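Local coordinates for protein induced by osmotic stress (Scheffersomyces stipitis, PDB 5YWN) that probably reduces carbonyl compounds, haloketones among them, with NADPH as a member of the dihydroflavonol-4-reductase subfamily, at residues K56-E59 with A63-E66; F77-S82 with K104-S109; L272-K277 with T320-S325; F279-D284 with Q328-Q333. The protein carries 1 engineered substitution. All coordinates share one frame; numbering follows the deposited sequence.

Interaction 1: residues K56-E59 with A63-E66; sequences KVLE and AFDE. With NAP (NADP nicotinamide-adenine-dinucleotide phosphate), chain B.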
# COMPACT_ATOMS: atom_id res chain seq x y z
N LYS A 56 -5.69 -19.18 -1.39
CA LYS A 56 -5.61 -19.22 0.03
C LYS A 56 -4.23 -18.99 0.63
O LYS A 56 -4.14 -18.39 1.61
CB LYS A 56 -6.26 -20.46 0.58
CG LYS A 56 -7.67 -20.71 0.09
CD LYS A 56 -8.35 -21.89 0.76
CE LYS A 56 -8.18 -21.87 2.26
NZ LYS A 56 -8.87 -22.93 3.05
N VAL A 57 -3.19 -19.51 0.02
CA VAL A 57 -1.84 -19.39 0.51
C VAL A 57 -0.87 -18.89 -0.56
O VAL A 57 -0.71 -19.51 -1.55
CB VAL A 57 -1.39 -20.76 1.08
CG1 VAL A 57 -0.02 -20.71 1.68
CG2 VAL A 57 -2.39 -21.26 2.10
N LEU A 58 -0.26 -17.76 -0.35
CA LEU A 58 0.73 -17.27 -1.25
C LEU A 58 1.99 -18.08 -1.32
O LEU A 58 2.51 -18.26 -2.34
CB LEU A 58 1.06 -15.81 -1.00
CG LEU A 58 -0.07 -14.83 -0.81
CD1 LEU A 58 0.45 -13.62 -0.10
CD2 LEU A 58 -0.73 -14.50 -2.10
N GLU A 59 2.41 -18.61 -0.20
CA GLU A 59 3.73 -19.16 -0.03
C GLU A 59 3.87 -20.62 -0.49
O GLU A 59 4.73 -21.29 -0.07
CB GLU A 59 4.23 -18.99 1.38
CG GLU A 59 3.37 -19.60 2.47
CD GLU A 59 2.40 -18.60 3.05
OE1 GLU A 59 2.00 -17.71 2.31
OE2 GLU A 59 2.01 -18.74 4.19
N ALA A 63 0.98 -21.36 -6.48
CA ALA A 63 -0.24 -20.97 -5.88
C ALA A 63 -1.17 -20.22 -6.84
O ALA A 63 -2.32 -20.41 -6.77
CB ALA A 63 0.05 -20.11 -4.70
N PHE A 64 -0.63 -19.40 -7.71
CA PHE A 64 -1.39 -18.66 -8.67
C PHE A 64 -1.60 -19.34 -10.04
O PHE A 64 -2.21 -18.79 -10.88
CB PHE A 64 -0.82 -17.26 -8.84
CG PHE A 64 -1.17 -16.32 -7.72
CD1 PHE A 64 -0.36 -16.19 -6.64
CD2 PHE A 64 -2.32 -15.56 -7.76
CE1 PHE A 64 -0.71 -15.35 -5.60
CE2 PHE A 64 -2.65 -14.72 -6.75
CZ PHE A 64 -1.86 -14.62 -5.66
N ASP A 65 -1.07 -20.54 -10.23
CA ASP A 65 -1.09 -21.15 -11.54
C ASP A 65 -2.49 -21.35 -12.07
O ASP A 65 -2.76 -20.97 -13.15
CB ASP A 65 -0.42 -22.50 -11.53
CG ASP A 65 1.07 -22.42 -11.52
OD1 ASP A 65 1.62 -21.39 -11.28
OD2 ASP A 65 1.70 -23.43 -11.76
N GLU A 66 -3.35 -21.90 -11.28
CA GLU A 66 -4.67 -22.15 -11.74
C GLU A 66 -5.41 -20.87 -12.05
O GLU A 66 -6.01 -20.77 -13.05
CB GLU A 66 -5.42 -23.02 -10.77
CG GLU A 66 -5.15 -24.49 -10.95
CD GLU A 66 -5.66 -25.05 -12.28
OE1 GLU A 66 -4.93 -25.74 -12.99
OE2 GLU A 66 -6.79 -24.78 -12.62
PA NAP B . -4.16 -4.43 4.45
O1A NAP B . -5.28 -3.43 4.32
O2A NAP B . -4.13 -5.37 5.63
O5B NAP B . -4.11 -5.30 3.10
C5B NAP B . -3.48 -6.58 3.10
C4B NAP B . -4.27 -7.54 2.22
O4B NAP B . -3.43 -8.61 1.78
C3B NAP B . -5.44 -8.15 2.98
O3B NAP B . -6.68 -7.81 2.36
C2B NAP B . -5.22 -9.66 2.95
O2B NAP B . -6.32 -10.31 2.31
C1B NAP B . -3.93 -9.89 2.18
N9A NAP B . -2.94 -10.58 3.03
C8A NAP B . -2.38 -10.08 4.15
N7A NAP B . -1.52 -10.98 4.69
C5A NAP B . -1.52 -12.08 3.92
C6A NAP B . -0.84 -13.39 3.93
N6A NAP B . 0.04 -13.72 4.90
N1A NAP B . -1.14 -14.26 2.93
C2A NAP B . -2.02 -13.95 1.96
N3A NAP B . -2.67 -12.78 1.90
C4A NAP B . -2.47 -11.81 2.83
O3 NAP B . -2.76 -3.63 4.41
PN NAP B . -2.62 -2.28 3.54
O1N NAP B . -2.30 -1.14 4.49
O2N NAP B . -3.81 -2.18 2.62
O5D NAP B . -1.31 -2.57 2.65
C5D NAP B . -1.44 -2.92 1.27
C4D NAP B . -0.06 -3.20 0.68
O4D NAP B . 0.64 -1.97 0.48
C3D NAP B . 0.78 -4.08 1.59
O3D NAP B . 1.08 -5.33 0.96
C2D NAP B . 2.05 -3.30 1.88
O2D NAP B . 3.20 -4.04 1.46
C1D NAP B . 1.93 -1.99 1.11
N1N NAP B . 2.08 -0.86 2.02
C2N NAP B . 0.99 -0.32 2.59
C3N NAP B . 1.11 0.76 3.46
C7N NAP B . -0.11 1.35 4.10
O7N NAP B . 0.02 2.12 5.04
N7N NAP B . -1.31 1.02 3.62
C4N NAP B . 2.36 1.28 3.73
C5N NAP B . 3.47 0.71 3.12
C6N NAP B . 3.30 -0.37 2.26
P2B NAP B . -7.58 -10.81 3.18
O1X NAP B . -8.14 -11.96 2.37
O2X NAP B . -6.99 -11.20 4.51
O3X NAP B . -8.49 -9.60 3.23
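Leu58 stands between the adenine of NADP and the ring of Phe64, its two methyl groups divided between them. The two segments belong to the connection from strand 50-54 to helix 65-70 in the cofactor-binding Rossmann fold, and Phe64 immediately precedes that helix. On the cofactor side, Leu58 CD1 lies over a face of the adenine, nearly straight above NADP C2A at 3.2 Å. Behind it, Leu58 CG is 3.5 Å from NADP C2A. On the protein side, Leu58 CD2 reaches the edge of the Phe64 ring close to its plane, 3.6 Å from CE1 and 3.7 Å from CZ. The Leu58 CA-CB bond itself does not aim at Phe64. Only the branching at CG, with CG beside the backbone N (chi1 -46°), carries CD2 across, and the side chains meet at a slant. The adenine is therefore packed on this side by an aliphatic group that has an aromatic ring behind it.

Phe64 in turn rests on Ser8, Val55 and, on helix 91-113, Val106 and Ser109. At the first residue of helix 65-70, Asp65 OD1 is hydrogen-bonded to Ser109 OG, a tie to the same helix. The Ala63 methyl packs against the other segment's backbone: Ala63 CB is 3.3 Å from Val57 O, and Ala63 CB is 3.9 Å from Leu58 O.

Interaction 2: residues F77-S82 with K104-S109; sequences FLHTAS and KYVLQS. With NAP (NADP nicotinamide-adenine-dinucleotide phosphate), chain B.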
# COMPACT_ATOMS: atom_id res chain seq x y z
N PHE A 77 -0.30 -7.66 -13.98
CA PHE A 77 -0.39 -8.21 -12.64
C PHE A 77 0.07 -7.21 -11.60
O PHE A 77 1.18 -6.80 -11.62
CB PHE A 77 0.38 -9.51 -12.52
CG PHE A 77 0.03 -10.34 -11.32
CD1 PHE A 77 0.36 -9.95 -10.06
CD2 PHE A 77 -0.66 -11.53 -11.47
CE1 PHE A 77 0.04 -10.73 -8.97
CE2 PHE A 77 -1.01 -12.29 -10.39
CZ PHE A 77 -0.65 -11.90 -9.15
N LEU A 78 -0.80 -6.85 -10.70
CA LEU A 78 -0.43 -6.06 -9.56
C LEU A 78 -0.43 -6.91 -8.29
O LEU A 78 -1.45 -7.31 -7.79
CB LEU A 78 -1.34 -4.88 -9.46
CG LEU A 78 -1.73 -4.19 -10.76
CD1 LEU A 78 -2.74 -3.11 -10.58
CD2 LEU A 78 -0.52 -3.64 -11.44
N HIS A 79 0.76 -7.19 -7.80
CA HIS A 79 0.95 -7.94 -6.59
C HIS A 79 0.99 -7.04 -5.36
O HIS A 79 1.98 -6.42 -5.06
CB HIS A 79 2.22 -8.76 -6.70
CG HIS A 79 2.46 -9.65 -5.53
ND1 HIS A 79 1.46 -10.29 -4.87
CD2 HIS A 79 3.61 -10.01 -4.92
CE1 HIS A 79 1.97 -11.01 -3.90
NE2 HIS A 79 3.27 -10.87 -3.91
N THR A 80 -0.12 -6.96 -4.68
CA THR A 80 -0.27 -6.11 -3.52
C THR A 80 -0.41 -6.82 -2.16
O THR A 80 -0.16 -6.25 -1.16
CB THR A 80 -1.45 -5.13 -3.68
OG1 THR A 80 -2.65 -5.80 -3.42
CG2 THR A 80 -1.53 -4.53 -5.05
N ALA A 81 -0.84 -8.05 -2.19
CA ALA A 81 -1.01 -8.79 -0.99
C ALA A 81 0.29 -9.04 -0.24
O ALA A 81 1.23 -9.47 -0.77
CB ALA A 81 -1.72 -10.09 -1.26
N SER A 82 0.27 -8.71 1.03
CA SER A 82 1.33 -8.94 1.95
C SER A 82 0.81 -8.95 3.37
O SER A 82 -0.10 -8.26 3.67
CB SER A 82 2.35 -7.82 1.87
OG SER A 82 3.62 -8.30 1.86
N LYS A 104 8.13 -14.52 -4.81
CA LYS A 104 8.92 -15.36 -5.66
C LYS A 104 8.03 -16.34 -6.46
O LYS A 104 8.19 -16.51 -7.61
CB LYS A 104 9.89 -16.17 -4.77
CG LYS A 104 11.08 -15.42 -4.24
CD LYS A 104 12.11 -16.32 -3.62
CE LYS A 104 13.18 -15.55 -2.94
NZ LYS A 104 14.28 -16.37 -2.41
N TYR A 105 7.08 -16.95 -5.80
CA TYR A 105 6.13 -17.86 -6.42
C TYR A 105 5.12 -17.21 -7.42
O TYR A 105 4.77 -17.81 -8.38
CB TYR A 105 5.50 -18.79 -5.40
CG TYR A 105 6.50 -19.59 -4.60
CD1 TYR A 105 7.81 -19.65 -4.96
CD2 TYR A 105 6.12 -20.27 -3.49
CE1 TYR A 105 8.71 -20.38 -4.25
CE2 TYR A 105 7.00 -21.02 -2.78
CZ TYR A 105 8.30 -21.05 -3.15
OH TYR A 105 9.15 -21.79 -2.45
N VAL A 106 4.68 -16.00 -7.13
CA VAL A 106 3.81 -15.31 -8.05
C VAL A 106 4.55 -15.07 -9.37
O VAL A 106 4.05 -15.35 -10.39
CB VAL A 106 3.37 -13.94 -7.48
CG1 VAL A 106 2.83 -12.99 -8.51
CG2 VAL A 106 2.32 -14.13 -6.44
N LEU A 107 5.75 -14.55 -9.28
CA LEU A 107 6.50 -14.24 -10.43
C LEU A 107 6.79 -15.50 -11.26
O LEU A 107 6.69 -15.46 -12.42
CB LEU A 107 7.76 -13.49 -10.07
CG LEU A 107 7.59 -12.14 -9.41
CD1 LEU A 107 8.90 -11.62 -8.88
CD2 LEU A 107 6.93 -11.16 -10.33
N GLN A 108 7.13 -16.57 -10.60
CA GLN A 108 7.37 -17.79 -11.27
C GLN A 108 6.10 -18.31 -11.96
O GLN A 108 6.16 -18.78 -13.03
CB GLN A 108 7.95 -18.82 -10.33
CG GLN A 108 8.28 -20.11 -11.01
CD GLN A 108 9.46 -20.01 -11.92
OE1 GLN A 108 10.51 -19.65 -11.51
NE2 GLN A 108 9.28 -20.36 -13.14
N SER A 109 4.97 -18.17 -11.31
CA SER A 109 3.69 -18.59 -11.88
C SER A 109 3.39 -17.79 -13.14
O SER A 109 3.00 -18.35 -14.09
CB SER A 109 2.55 -18.44 -10.89
OG SER A 109 2.55 -19.39 -9.90
PA NAP B . -4.16 -4.43 4.45
O1A NAP B . -5.28 -3.43 4.32
O2A NAP B . -4.13 -5.37 5.63
O5B NAP B . -4.11 -5.30 3.10
C5B NAP B . -3.48 -6.58 3.10
C4B NAP B . -4.27 -7.54 2.22
O4B NAP B . -3.43 -8.61 1.78
C3B NAP B . -5.44 -8.15 2.98
O3B NAP B . -6.68 -7.81 2.36
C2B NAP B . -5.22 -9.66 2.95
O2B NAP B . -6.32 -10.31 2.31
C1B NAP B . -3.93 -9.89 2.18
N9A NAP B . -2.94 -10.58 3.03
C8A NAP B . -2.38 -10.08 4.15
N7A NAP B . -1.52 -10.98 4.69
C5A NAP B . -1.52 -12.08 3.92
C6A NAP B . -0.84 -13.39 3.93
N6A NAP B . 0.04 -13.72 4.90
N1A NAP B . -1.14 -14.26 2.93
C2A NAP B . -2.02 -13.95 1.96
N3A NAP B . -2.67 -12.78 1.90
C4A NAP B . -2.47 -11.81 2.83
O3 NAP B . -2.76 -3.63 4.41
PN NAP B . -2.62 -2.28 3.54
O1N NAP B . -2.30 -1.14 4.49
O2N NAP B . -3.81 -2.18 2.62
O5D NAP B . -1.31 -2.57 2.65
C5D NAP B . -1.44 -2.92 1.27
C4D NAP B . -0.06 -3.20 0.68
O4D NAP B . 0.64 -1.97 0.48
C3D NAP B . 0.78 -4.08 1.59
O3D NAP B . 1.08 -5.33 0.96
C2D NAP B . 2.05 -3.30 1.88
O2D NAP B . 3.20 -4.04 1.46
C1D NAP B . 1.93 -1.99 1.11
N1N NAP B . 2.08 -0.86 2.02
C2N NAP B . 0.99 -0.32 2.59
C3N NAP B . 1.11 0.76 3.46
C7N NAP B . -0.11 1.35 4.10
O7N NAP B . 0.02 2.12 5.04
N7N NAP B . -1.31 1.02 3.62
C4N NAP B . 2.36 1.28 3.73
C5N NAP B . 3.47 0.71 3.12
C6N NAP B . 3.30 -0.37 2.26
P2B NAP B . -7.58 -10.81 3.18
O1X NAP B . -8.14 -11.96 2.37
O2X NAP B . -6.99 -11.20 4.51
O3X NAP B . -8.49 -9.60 3.23
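Both Phe77 and His79 swing their rings away from their own backbone nitrogens (chi1 -176° for His79), which sends them from the strand toward the helix, where Val106 meets them. Val106 holds CG1 opposite its backbone N and CG2 beside it, and each methyl serves a different ring. Over the His79 imidazole, Val106 CG2 is 4.2 Å from the ring centroid and 15° off the normal, a CH-pi contact on the face, shifted toward CE1, to which CG2 comes within 4.0 Å. At Phe77 the approach is oblique: Val106 CG1 lies 4.0 Å from the centroid, off-centre and 30° off the normal, nearest to CE1 at 3.6 Å and to CZ at 3.7 Å. All three side chains are buried.

Phe77 and His79 are alternate residues of strand 74-79, so both point to the same side of the sheet, and helix 91-113 covers that side. This is the first step of the beta-alpha-beta unit formed by strand 74-79, helix 91-113 and strand 119-123 in the Rossmann fold. The imidazole is fixed in its rotation by two hydrogen bonds, ND1 with Ser8 OG and NE2 with Thr103 OG1, the latter in the helix itself. Ser8 OG also pairs with the backbone N of Ala81, holding the loop that follows the strand. Phe77 meets Phe6 of the adjacent strand with nearly parallel rings. At the strand's C-terminal end the chain turns to the cofactor, and NADP O3D donates a hydrogen bond to the carbonyl O of Thr80 at 2.6 Å.

Interaction 3: residues L272-K277 with T320-S325; sequences LDVVRK and TSVVDS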
# COMPACT_ATOMS: atom_id res chain seq x y z
N LEU A 272 -4.66 16.65 14.83
CA LEU A 272 -5.62 17.30 15.69
C LEU A 272 -6.05 18.66 15.14
O LEU A 272 -7.19 18.98 15.15
CB LEU A 272 -5.00 17.49 17.04
CG LEU A 272 -5.24 16.47 18.12
CD1 LEU A 272 -4.62 16.87 19.43
CD2 LEU A 272 -6.71 16.20 18.29
N ASP A 273 -5.12 19.42 14.65
CA ASP A 273 -5.40 20.72 14.14
C ASP A 273 -6.34 20.65 12.94
O ASP A 273 -7.20 21.44 12.83
CB ASP A 273 -4.12 21.49 13.82
CG ASP A 273 -3.31 21.92 15.09
OD1 ASP A 273 -3.84 21.96 16.17
OD2 ASP A 273 -2.16 22.23 14.95
N VAL A 274 -6.12 19.71 12.07
CA VAL A 274 -6.98 19.55 10.94
C VAL A 274 -8.39 19.14 11.33
O VAL A 274 -9.29 19.74 10.93
CB VAL A 274 -6.33 18.58 9.92
CG1 VAL A 274 -7.33 17.98 8.96
CG2 VAL A 274 -5.19 19.25 9.19
N VAL A 275 -8.51 18.13 12.13
CA VAL A 275 -9.78 17.62 12.51
C VAL A 275 -10.66 18.63 13.26
O VAL A 275 -11.79 18.78 12.98
CB VAL A 275 -9.60 16.34 13.31
CG1 VAL A 275 -10.89 15.86 13.89
CG2 VAL A 275 -9.01 15.26 12.45
N ARG A 276 -10.06 19.35 14.19
CA ARG A 276 -10.78 20.33 14.96
C ARG A 276 -11.35 21.50 14.14
O ARG A 276 -12.43 21.90 14.38
CB ARG A 276 -9.98 20.80 16.16
CG ARG A 276 -9.66 19.75 17.21
CD ARG A 276 -8.63 20.22 18.20
NE ARG A 276 -9.12 21.41 18.84
CZ ARG A 276 -10.01 21.41 19.81
NH1 ARG A 276 -10.41 20.28 20.32
NH2 ARG A 276 -10.46 22.53 20.28
N LYS A 277 -10.59 22.02 13.19
CA LYS A 277 -11.06 23.04 12.28
C LYS A 277 -12.18 22.58 11.33
O LYS A 277 -13.13 23.22 11.18
CB LYS A 277 -9.92 23.58 11.47
CG LYS A 277 -8.90 24.36 12.26
CD LYS A 277 -7.76 24.80 11.37
CE LYS A 277 -6.89 25.85 12.02
NZ LYS A 277 -6.08 25.29 13.08
N THR A 320 -6.72 17.44 3.10
CA THR A 320 -7.71 16.86 2.25
C THR A 320 -7.85 15.36 2.50
O THR A 320 -8.93 14.88 2.65
CB THR A 320 -7.50 17.20 0.77
OG1 THR A 320 -7.37 18.59 0.60
CG2 THR A 320 -8.68 16.76 -0.05
N SER A 321 -6.73 14.67 2.61
CA SER A 321 -6.74 13.24 2.82
C SER A 321 -7.41 12.93 4.16
O SER A 321 -8.27 12.14 4.24
CB SER A 321 -5.32 12.68 2.76
OG SER A 321 -5.29 11.32 2.95
N VAL A 322 -7.00 13.64 5.18
CA VAL A 322 -7.58 13.51 6.48
C VAL A 322 -9.08 13.85 6.49
O VAL A 322 -9.82 13.10 6.95
CB VAL A 322 -6.81 14.37 7.50
CG1 VAL A 322 -7.57 14.59 8.78
CG2 VAL A 322 -5.49 13.73 7.83
N VAL A 323 -9.47 14.98 5.94
CA VAL A 323 -10.86 15.39 5.95
C VAL A 323 -11.71 14.35 5.19
O VAL A 323 -12.69 13.97 5.65
CB VAL A 323 -11.08 16.82 5.34
CG1 VAL A 323 -12.53 17.08 5.00
CG2 VAL A 323 -10.56 17.92 6.22
N ASP A 324 -11.26 13.92 4.04
CA ASP A 324 -11.99 12.97 3.25
C ASP A 324 -12.15 11.68 4.04
O ASP A 324 -13.16 11.10 3.99
CB ASP A 324 -11.30 12.72 1.90
CG ASP A 324 -11.50 13.86 0.90
OD1 ASP A 324 -12.23 14.79 1.20
OD2 ASP A 324 -10.94 13.81 -0.18
N SER A 325 -11.12 11.26 4.76
CA SER A 325 -11.19 10.04 5.51
C SER A 325 -12.21 10.12 6.66
O SER A 325 -12.98 9.25 6.85
CB SER A 325 -9.78 9.61 5.97
OG SER A 325 -9.79 8.46 6.74
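Val274 and Val275 are the residues of 272-277 that meet the second helix, through Val322 and Val323. Val274 comes first and carries most of the contact. Its CA-CB bond points at helix 318-332, and CG1, set opposite the backbone N (chi1 160°), presses on CG1 of Val322 at 3.4 Å, closer than usual van der Waals spacing. The same Val274 methyl is 3.9 Å from Val322 CB and 4.2 Å from Val323 CG2, so it bears chiefly on Val322 and more loosely on Val323. Val275 follows on the flank of the interface: its CG2 lies 4.0 Å from Val322 CG1, the two side chains meeting at about a right angle. Val322 CG1 is thus shared by both valines of the first segment.

The backbones match this pattern, with CA atoms of Val275 and Val323 7.0 Å apart. The axes of the two short segments come within 9.8 Å and cross at -52°, a value consistent with the class of ridges-into-grooves packing built from i, i+4 ridges on both helices. Between 272-277 and 320-325 only valine side chains meet.

Beyond these pairs, Val274 also touches Phe318 and Glu319 at the start of helix 318-332, whereas Val275 reaches Ile326 further along it and Val219 in a loop. On its other flanks helix 318-332 is tied by Ser321 to Asp237 of strand 234-237 and by a salt bridge from Asp324 to Arg239 of helix 238-250.

Interaction 4: residues F279-D284 with Q328-Q333; sequences FPQLAD and QVLKVQ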
# COMPACT_ATOMS: atom_id res chain seq x y z
N PHE A 279 -14.12 19.70 11.66
CA PHE A 279 -15.22 19.08 12.35
C PHE A 279 -15.40 19.73 13.72
O PHE A 279 -15.21 19.16 14.75
CB PHE A 279 -15.05 17.58 12.42
CG PHE A 279 -14.72 16.96 11.12
CD1 PHE A 279 -15.70 16.58 10.27
CD2 PHE A 279 -13.42 16.81 10.72
CE1 PHE A 279 -15.41 16.03 9.06
CE2 PHE A 279 -13.11 16.25 9.52
CZ PHE A 279 -14.11 15.87 8.68
N PRO A 280 -15.80 20.98 13.70
CA PRO A 280 -15.87 21.80 14.89
C PRO A 280 -16.91 21.36 15.91
O PRO A 280 -16.80 21.73 17.01
CB PRO A 280 -16.11 23.20 14.36
CG PRO A 280 -16.73 23.01 13.06
CD PRO A 280 -16.26 21.72 12.52
N GLN A 281 -17.86 20.54 15.52
CA GLN A 281 -18.72 19.86 16.42
C GLN A 281 -18.00 18.87 17.29
O GLN A 281 -18.49 18.52 18.27
CB GLN A 281 -19.92 19.22 15.73
CG GLN A 281 -19.66 17.94 14.97
CD GLN A 281 -19.04 18.19 13.63
OE1 GLN A 281 -18.43 19.18 13.43
NE2 GLN A 281 -19.19 17.28 12.74
N LEU A 282 -16.83 18.43 16.89
CA LEU A 282 -16.03 17.51 17.69
C LEU A 282 -15.03 18.18 18.63
O LEU A 282 -14.34 17.52 19.39
CB LEU A 282 -15.31 16.53 16.80
CG LEU A 282 -16.06 15.74 15.76
CD1 LEU A 282 -15.14 14.90 14.92
CD2 LEU A 282 -17.17 14.92 16.35
N ALA A 283 -14.96 19.49 18.57
CA ALA A 283 -13.95 20.24 19.25
C ALA A 283 -14.00 20.03 20.73
O ALA A 283 -12.99 19.87 21.35
CB ALA A 283 -14.11 21.69 18.96
N ASP A 284 -15.19 20.02 21.26
CA ASP A 284 -15.39 19.84 22.68
C ASP A 284 -15.18 18.42 23.16
O ASP A 284 -15.13 18.19 24.32
CB ASP A 284 -16.71 20.43 23.19
CG ASP A 284 -17.92 19.87 22.53
OD1 ASP A 284 -17.85 18.90 21.83
OD2 ASP A 284 -18.99 20.44 22.73
N GLN A 328 -15.98 10.34 5.61
CA GLN A 328 -16.51 9.03 5.37
C GLN A 328 -16.91 8.28 6.62
O GLN A 328 -17.93 7.69 6.65
CB GLN A 328 -15.54 8.18 4.59
CG GLN A 328 -16.07 6.82 4.23
CD GLN A 328 -15.18 6.07 3.29
OE1 GLN A 328 -14.03 5.88 3.57
NE2 GLN A 328 -15.73 5.63 2.20
N VAL A 329 -16.08 8.30 7.64
CA VAL A 329 -16.39 7.61 8.85
C VAL A 329 -17.62 8.22 9.53
O VAL A 329 -18.43 7.54 10.03
CB VAL A 329 -15.19 7.55 9.81
CG1 VAL A 329 -15.63 7.03 11.17
CG2 VAL A 329 -14.09 6.69 9.23
N LEU A 330 -17.73 9.52 9.49
CA LEU A 330 -18.90 10.19 10.02
C LEU A 330 -20.17 9.82 9.25
O LEU A 330 -21.16 9.56 9.83
CB LEU A 330 -18.73 11.69 10.09
CG LEU A 330 -17.65 12.20 11.00
CD1 LEU A 330 -17.56 13.67 11.04
CD2 LEU A 330 -17.77 11.66 12.37
N LYS A 331 -20.08 9.78 7.95
CA LYS A 331 -21.22 9.46 7.14
C LYS A 331 -21.79 8.11 7.48
O LYS A 331 -22.96 7.92 7.54
CB LYS A 331 -20.83 9.48 5.69
CG LYS A 331 -21.95 9.21 4.72
CD LYS A 331 -21.57 9.57 3.31
CE LYS A 331 -22.34 8.82 2.26
NZ LYS A 331 -21.64 8.87 0.97
N VAL A 332 -20.93 7.18 7.74
CA VAL A 332 -21.35 5.83 8.00
C VAL A 332 -21.81 5.62 9.45
O VAL A 332 -22.49 4.70 9.74
CB VAL A 332 -20.28 4.87 7.52
CG1 VAL A 332 -20.79 3.46 7.61
CG2 VAL A 332 -19.97 5.15 6.07
N GLN A 333 -21.43 6.56 10.28
CA GLN A 333 -21.63 6.66 11.72
C GLN A 333 -20.48 6.12 12.52
O GLN A 333 -19.56 6.83 12.87
CB GLN A 333 -22.93 6.11 12.24
CG GLN A 333 -24.19 6.41 11.47
CD GLN A 333 -24.32 7.80 10.98
OE1 GLN A 333 -23.46 8.56 11.14
NE2 GLN A 333 -25.43 8.12 10.38
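Phe279 and Leu330 are the nearest backbone neighbours here, yet their CA atoms are 9.9 Å apart, so the gap is spanned by side chains alone. Phe279 is the first residue to leave helical geometry after helix 268-278, and Leu330 lies in the last part of helix 318-332; the contact joins the end of one helix to the closing helix of the modelled chain, in the C-terminal part that follows the Rossmann sheet. Directly after Phe279 the chain folds back, with Leu282 N bonded to the carbonyl O of Phe279 at 2.8 Å and Ala283 N to that of Pro280 at 3.3 Å. This tight turn gathers Phe279, Gln281 and Leu282 on one side, all with their CA-CB bonds directed at the helix.

From the helix, Leu330 reaches out almost fully extended: CD1 is opposite CA (chi2 -179°) and so lies at the far end of the side chain. Leu330 CD1 comes obliquely onto the CD1-CE1 side of the Phe279 ring, 3.5 Å from Phe279 CD1 and 3.8 Å from Phe279 CE1. Phe279 also packs on Ile326 and Lys327, about one turn earlier in the same helix. Leu282 stands a little further off, its CD1 4.7 Å from Leu330 CD1, and leans with Val329 on Leu220.

On the more exposed side, the amide of Gln281 passes near the same methyl, Gln281 NE2 lying 4.3 Å from Leu330 CD1.

Overall arrangement
The four contacts form two pairs on opposite sides of the chain's centre. Interactions 1 and 2 have centres 9 Å apart and adjoin directly, Phe64 CE1 lying 3.4 Å from Val106 CG2. Both touch NADP, interaction 1 at the adenine and interaction 2 at both riboses, with its hydrogen bond to the nicotinamide one. Interactions 3 and 4, centres 10 Å apart, share helix 318-332 and are linked by Arg276 NH1 and Ala283 O at 2.8 Å. Between nearest atoms, interactions 3 and 4 each stay about 18 Å from interaction 2 and about 25 Å from interaction 1, and the Val322 side chain is about 13 Å from the cofactor.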